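Local coordinates for protein URE2 (Lodderomyces elongisporus NRRL YB-4239, PDB 4EXJ) that is of unknown function but belongs to the glutathione S-transferase superfamily and probably resembles the yeast transcriptional regulator Ure2, at residues B[16-27]-B[68-79]. Sequence-based numbering, arbitrary orientation.
Sequences KPLVLGKLLNAP and SNNILLYIADTY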
loop_
_atom_site.group_PDB
_atom_site.type_symbol
_atom_site.label_atom_id
_atom_site.label_comp_id
_atom_site.label_asym_id
_atom_site.label_seq_id
_atom_site.Cartn_x
_atom_site.Cartn_y
_atom_site.Cartn_z
ATOM N N LYS B 16 -3.779 10.615 -9.584
ATOM C CA LYS B 16 -4.974 10.077 -8.945
ATOM C C LYS B 16 -5.833 11.134 -8.236
ATOM O O LYS B 16 -7.015 11.290 -8.548
ATOM C CB LYS B 16 -4.595 8.965 -7.993
ATOM C CG LYS B 16 -4.141 7.699 -8.692
ATOM C CD LYS B 16 -3.945 6.592 -7.679
ATOM C CE LYS B 16 -2.732 5.810 -7.964
ATOM N NZ LYS B 16 -2.111 5.132 -6.780
ATOM N N PRO B 17 -5.254 11.856 -7.262
ATOM C CA PRO B 17 -6.067 12.862 -6.569
ATOM C C PRO B 17 -6.394 14.052 -7.468
ATOM O O PRO B 17 -7.404 14.722 -7.278
ATOM C CB PRO B 17 -5.188 13.267 -5.354
ATOM C CG PRO B 17 -3.794 12.874 -5.729
ATOM C CD PRO B 17 -3.893 11.723 -6.706
ATOM N N LEU B 18 -5.597 14.260 -8.494
ATOM C CA LEU B 18 -5.877 15.270 -9.461
ATOM C C LEU B 18 -7.158 14.989 -10.219
ATOM O O LEU B 18 -8.018 15.812 -10.308
ATOM C CB LEU B 18 -4.724 15.298 -10.442
ATOM C CG LEU B 18 -4.752 16.268 -11.602
ATOM C CD1 LEU B 18 -4.702 17.640 -11.065
ATOM C CD2 LEU B 18 -3.532 16.027 -12.474
ATOM N N VAL B 19 -7.292 13.776 -10.704
ATOM C CA VAL B 19 -8.543 13.369 -11.338
ATOM C C VAL B 19 -9.747 13.526 -10.391
ATOM O O VAL B 19 -10.769 14.095 -10.776
ATOM C CB VAL B 19 -8.474 11.913 -11.856
ATOM C CG1 VAL B 19 -9.856 11.384 -12.254
ATOM C CG2 VAL B 19 -7.476 11.819 -13.029
ATOM N N LEU B 20 -9.646 12.981 -9.172
ATOM C CA LEU B 20 -10.776 13.072 -8.236
ATOM C C LEU B 20 -11.158 14.524 -7.925
ATOM O O LEU B 20 -12.337 14.878 -7.969
ATOM C CB LEU B 20 -10.499 12.317 -6.932
ATOM C CG LEU B 20 -11.649 12.419 -5.921
ATOM C CD1 LEU B 20 -12.895 11.799 -6.462
ATOM C CD2 LEU B 20 -11.245 11.698 -4.642
ATOM N N GLY B 21 -10.171 15.351 -7.614
ATOM C CA GLY B 21 -10.440 16.769 -7.317
ATOM C C GLY B 21 -11.189 17.457 -8.450
ATOM O O GLY B 21 -12.137 18.211 -8.219
ATOM N N LYS B 22 -10.754 17.208 -9.677
ATOM C CA LYS B 22 -11.423 17.796 -10.844
ATOM C C LYS B 22 -12.829 17.251 -11.083
ATOM O O LYS B 22 -13.738 18.015 -11.409
ATOM C CB LYS B 22 -10.561 17.641 -12.085
ATOM C CG LYS B 22 -9.255 18.404 -11.968
ATOM C CD LYS B 22 -8.676 18.747 -13.329
ATOM C CE LYS B 22 -7.870 20.037 -13.259
ATOM N NZ LYS B 22 -7.740 20.657 -14.606
ATOM N N LEU B 23 -13.027 15.946 -10.906
ATOM C CA LEU B 23 -14.373 15.364 -11.051
ATOM C C LEU B 23 -15.362 15.979 -10.072
ATOM O O LEU B 23 -16.553 16.086 -10.372
ATOM C CB LEU B 23 -14.358 13.842 -10.861
ATOM C CG LEU B 23 -13.675 13.021 -11.962
ATOM C CD1 LEU B 23 -13.731 11.541 -11.586
ATOM C CD2 LEU B 23 -14.339 13.252 -13.307
ATOM N N LEU B 24 -14.864 16.372 -8.908
ATOM C CA LEU B 24 -15.696 16.947 -7.854
ATOM C C LEU B 24 -15.826 18.454 -7.962
ATOM O O LEU B 24 -16.586 19.068 -7.208
ATOM C CB LEU B 24 -15.077 16.646 -6.483
ATOM C CG LEU B 24 -15.230 15.220 -5.964
ATOM C CD1 LEU B 24 -14.348 14.964 -4.724
ATOM C CD2 LEU B 24 -16.710 14.925 -5.685
ATOM N N ASN B 25 -15.063 19.051 -8.867
ATOM C CA ASN B 25 -14.862 20.499 -8.852
ATOM C C ASN B 25 -14.568 21.004 -7.455
ATOM O O ASN B 25 -15.159 21.983 -7.003
ATOM C CB ASN B 25 -16.066 21.225 -9.440
ATOM C CG ASN B 25 -16.051 21.220 -10.954
ATOM O OD1 ASN B 25 -15.221 21.883 -11.577
ATOM N ND2 ASN B 25 -16.960 20.460 -11.555
ATOM N N ALA B 26 -13.654 20.317 -6.773
ATOM C CA ALA B 26 -13.290 20.660 -5.407
ATOM C C ALA B 26 -12.458 21.919 -5.385
ATOM O O ALA B 26 -11.713 22.207 -6.331
ATOM C CB ALA B 26 -12.526 19.511 -4.744
ATOM N N PRO B 27 -12.590 22.684 -4.299
ATOM C CA PRO B 27 -11.846 23.920 -4.119
ATOM C C PRO B 27 -10.398 23.610 -3.781
ATOM O O PRO B 27 -9.935 23.876 -2.676
ATOM C CB PRO B 27 -12.560 24.581 -2.941
ATOM C CG PRO B 27 -13.127 23.444 -2.155
ATOM C CD PRO B 27 -13.516 22.414 -3.184
ATOM N N SER B 68 -0.722 8.818 -2.241
ATOM C CA SER B 68 -1.734 9.074 -3.234
ATOM C C SER B 68 -3.097 8.451 -2.906
ATOM O O SER B 68 -4.119 9.127 -3.011
ATOM C CB SER B 68 -1.234 8.578 -4.593
ATOM O OG SER B 68 -2.040 9.114 -5.609
ATOM N N ASN B 69 -3.128 7.158 -2.578
ATOM C CA ASN B 69 -4.433 6.510 -2.376
ATOM C C ASN B 69 -5.088 6.946 -1.066
ATOM O O ASN B 69 -6.311 6.972 -0.942
ATOM C CB ASN B 69 -4.340 4.984 -2.511
ATOM C CG ASN B 69 -4.137 4.574 -3.940
ATOM O OD1 ASN B 69 -3.975 5.433 -4.801
ATOM N ND2 ASN B 69 -4.158 3.275 -4.217
ATOM N N ASN B 70 -4.263 7.344 -0.106
ATOM C CA ASN B 70 -4.772 8.014 1.094
ATOM C C ASN B 70 -5.371 9.406 0.799
ATOM O O ASN B 70 -6.378 9.807 1.362
ATOM C CB ASN B 70 -3.629 8.152 2.101
ATOM C CG ASN B 70 -4.073 8.842 3.355
ATOM O OD1 ASN B 70 -5.025 8.409 4.003
ATOM N ND2 ASN B 70 -3.419 9.944 3.685
ATOM N N ILE B 71 -4.725 10.161 -0.077
ATOM C CA ILE B 71 -5.264 11.443 -0.474
ATOM C C ILE B 71 -6.600 11.234 -1.190
ATOM O O ILE B 71 -7.523 12.004 -0.995
ATOM C CB ILE B 71 -4.255 12.211 -1.331
ATOM C CG1 ILE B 71 -3.011 12.503 -0.481
ATOM C CG2 ILE B 71 -4.898 13.486 -1.906
ATOM C CD1 ILE B 71 -1.774 12.958 -1.324
ATOM N N LEU B 72 -6.717 10.184 -2.003
ATOM C CA LEU B 72 -8.013 9.867 -2.591
ATOM C C LEU B 72 -9.081 9.790 -1.506
ATOM O O LEU B 72 -10.181 10.352 -1.648
ATOM C CB LEU B 72 -7.972 8.543 -3.382
ATOM C CG LEU B 72 -7.346 8.640 -4.778
ATOM C CD1 LEU B 72 -7.266 7.248 -5.433
ATOM C CD2 LEU B 72 -8.099 9.609 -5.691
ATOM N N LEU B 73 -8.772 9.044 -0.446
ATOM C CA LEU B 73 -9.721 8.866 0.669
ATOM C C LEU B 73 -10.032 10.188 1.365
ATOM O O LEU B 73 -11.194 10.477 1.700
ATOM C CB LEU B 73 -9.197 7.838 1.672
ATOM C CG LEU B 73 -9.292 6.402 1.150
ATOM C CD1 LEU B 73 -8.331 5.438 1.854
ATOM C CD2 LEU B 73 -10.762 5.939 1.307
ATOM N N TYR B 74 -8.999 10.986 1.574
ATOM C CA TYR B 74 -9.157 12.277 2.234
ATOM C C TYR B 74 -10.029 13.216 1.419
ATOM O O TYR B 74 -10.925 13.857 1.958
ATOM C CB TYR B 74 -7.806 12.930 2.486
ATOM C CG TYR B 74 -7.973 14.315 3.055
ATOM C CD1 TYR B 74 -8.071 14.501 4.429
ATOM C CD2 TYR B 74 -8.088 15.418 2.213
ATOM C CE1 TYR B 74 -8.252 15.781 4.965
ATOM C CE2 TYR B 74 -8.265 16.693 2.732
ATOM C CZ TYR B 74 -8.344 16.863 4.107
ATOM O OH TYR B 74 -8.532 18.135 4.616
ATOM N N ILE B 75 -9.772 13.299 0.112
ATOM C CA ILE B 75 -10.544 14.180 -0.758
ATOM C C ILE B 75 -11.998 13.748 -0.832
ATOM O O ILE B 75 -12.899 14.576 -0.742
ATOM C CB ILE B 75 -9.931 14.281 -2.167
ATOM C CG1 ILE B 75 -8.613 15.063 -2.095
ATOM C CG2 ILE B 75 -10.933 14.930 -3.127
ATOM C CD1 ILE B 75 -7.717 14.947 -3.341
ATOM N N ALA B 76 -12.230 12.447 -0.947
ATOM C CA ALA B 76 -13.593 11.944 -0.938
ATOM C C ALA B 76 -14.302 12.298 0.372
ATOM O O ALA B 76 -15.412 12.826 0.356
ATOM C CB ALA B 76 -13.626 10.452 -1.193
ATOM N N ASP B 77 -13.662 12.015 1.496
ATOM C CA ASP B 77 -14.301 12.261 2.786
ATOM C C ASP B 77 -14.602 13.744 2.944
ATOM O O ASP B 77 -15.662 14.130 3.448
ATOM C CB ASP B 77 -13.405 11.812 3.938
ATOM C CG ASP B 77 -14.093 11.915 5.282
ATOM O OD1 ASP B 77 -14.972 11.076 5.557
ATOM O OD2 ASP B 77 -13.751 12.827 6.061
ATOM N N THR B 78 -13.663 14.569 2.501
ATOM C CA THR B 78 -13.733 15.995 2.759
ATOM C C THR B 78 -14.661 16.731 1.787
ATOM O O THR B 78 -15.434 17.585 2.215
ATOM C CB THR B 78 -12.318 16.600 2.759
ATOM O OG1 THR B 78 -11.516 15.911 3.725
ATOM C CG2 THR B 78 -12.344 18.091 3.074
ATOM N N TYR B 79 -14.617 16.370 0.502
ATOM C CA TYR B 79 -15.295 17.129 -0.565
ATOM C C TYR B 79 -16.407 16.405 -1.320
ATOM O O TYR B 79 -17.203 17.035 -2.022
ATOM C CB TYR B 79 -14.267 17.651 -1.571
ATOM C CG TYR B 79 -13.239 18.557 -0.956
ATOM C CD1 TYR B 79 -13.562 19.863 -0.588
ATOM C CD2 TYR B 79 -11.941 18.115 -0.746
ATOM C CE1 TYR B 79 -12.609 20.699 -0.024
ATOM C CE2 TYR B 79 -10.990 18.941 -0.184
ATOM C CZ TYR B 79 -11.330 20.225 0.178
ATOM O OH TYR B 79 -10.367 21.028 0.735
HETATM O O HOH W 1 -10.223 23.963 0.072
#
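Pro17 sets its ring against the two isoleucines of helix 68-79: CB lies 3.5 Å from Ile71 CG2, tighter than usual for two carbons, and 3.6 Å from Ile75 CD1. The helices run nearly parallel on the same side of the sheet of the thioredoxin-like N-terminal domain, crossing at -15° with their axes 9.0 Å apart. One turn on from Pro17, Leu20 and Ile75 extend antiparallel, side by side, Leu20 CD2 meeting Ile75 CG2 at 3.6 Å. With its CG anti to the backbone N (chi1 179°), Leu20 also brings CD2 within 3.5 Å of Leu72 O, beside the oxygen rather than above the carbonyl, while Leu72 CD2 packs against Leu20 CB. Leu24 CD1 then closes on the same Ile75 methyl.

Beyond the Schellman turn at Asn25, Ala26 CB sits over one face of the Tyr79 ring, and Thr78 CG2 covers the other. Pro27 CG comes in obliquely, 3.5 Å from Tyr79 CE1, and a water joins Pro27 O to Tyr79 OH.

At the N-terminal end, the Lys16 chain kinks at its third torsion and delivers NZ to Asn69 OD1 at 2.7 Å, tilted 35° from the carbonyl plane. Gln106 OE1 and Asn13 OD1 also accept from NZ, and Ser68 OG bonds to Asn13 O. Three side-chain amide oxygens would suit a protonated amine without any carboxylate. Asn69 ND2 shares Gln106 OE1 and also bonds Leu103 O, linking the polar end of a largely apolar interface to helix 93-120.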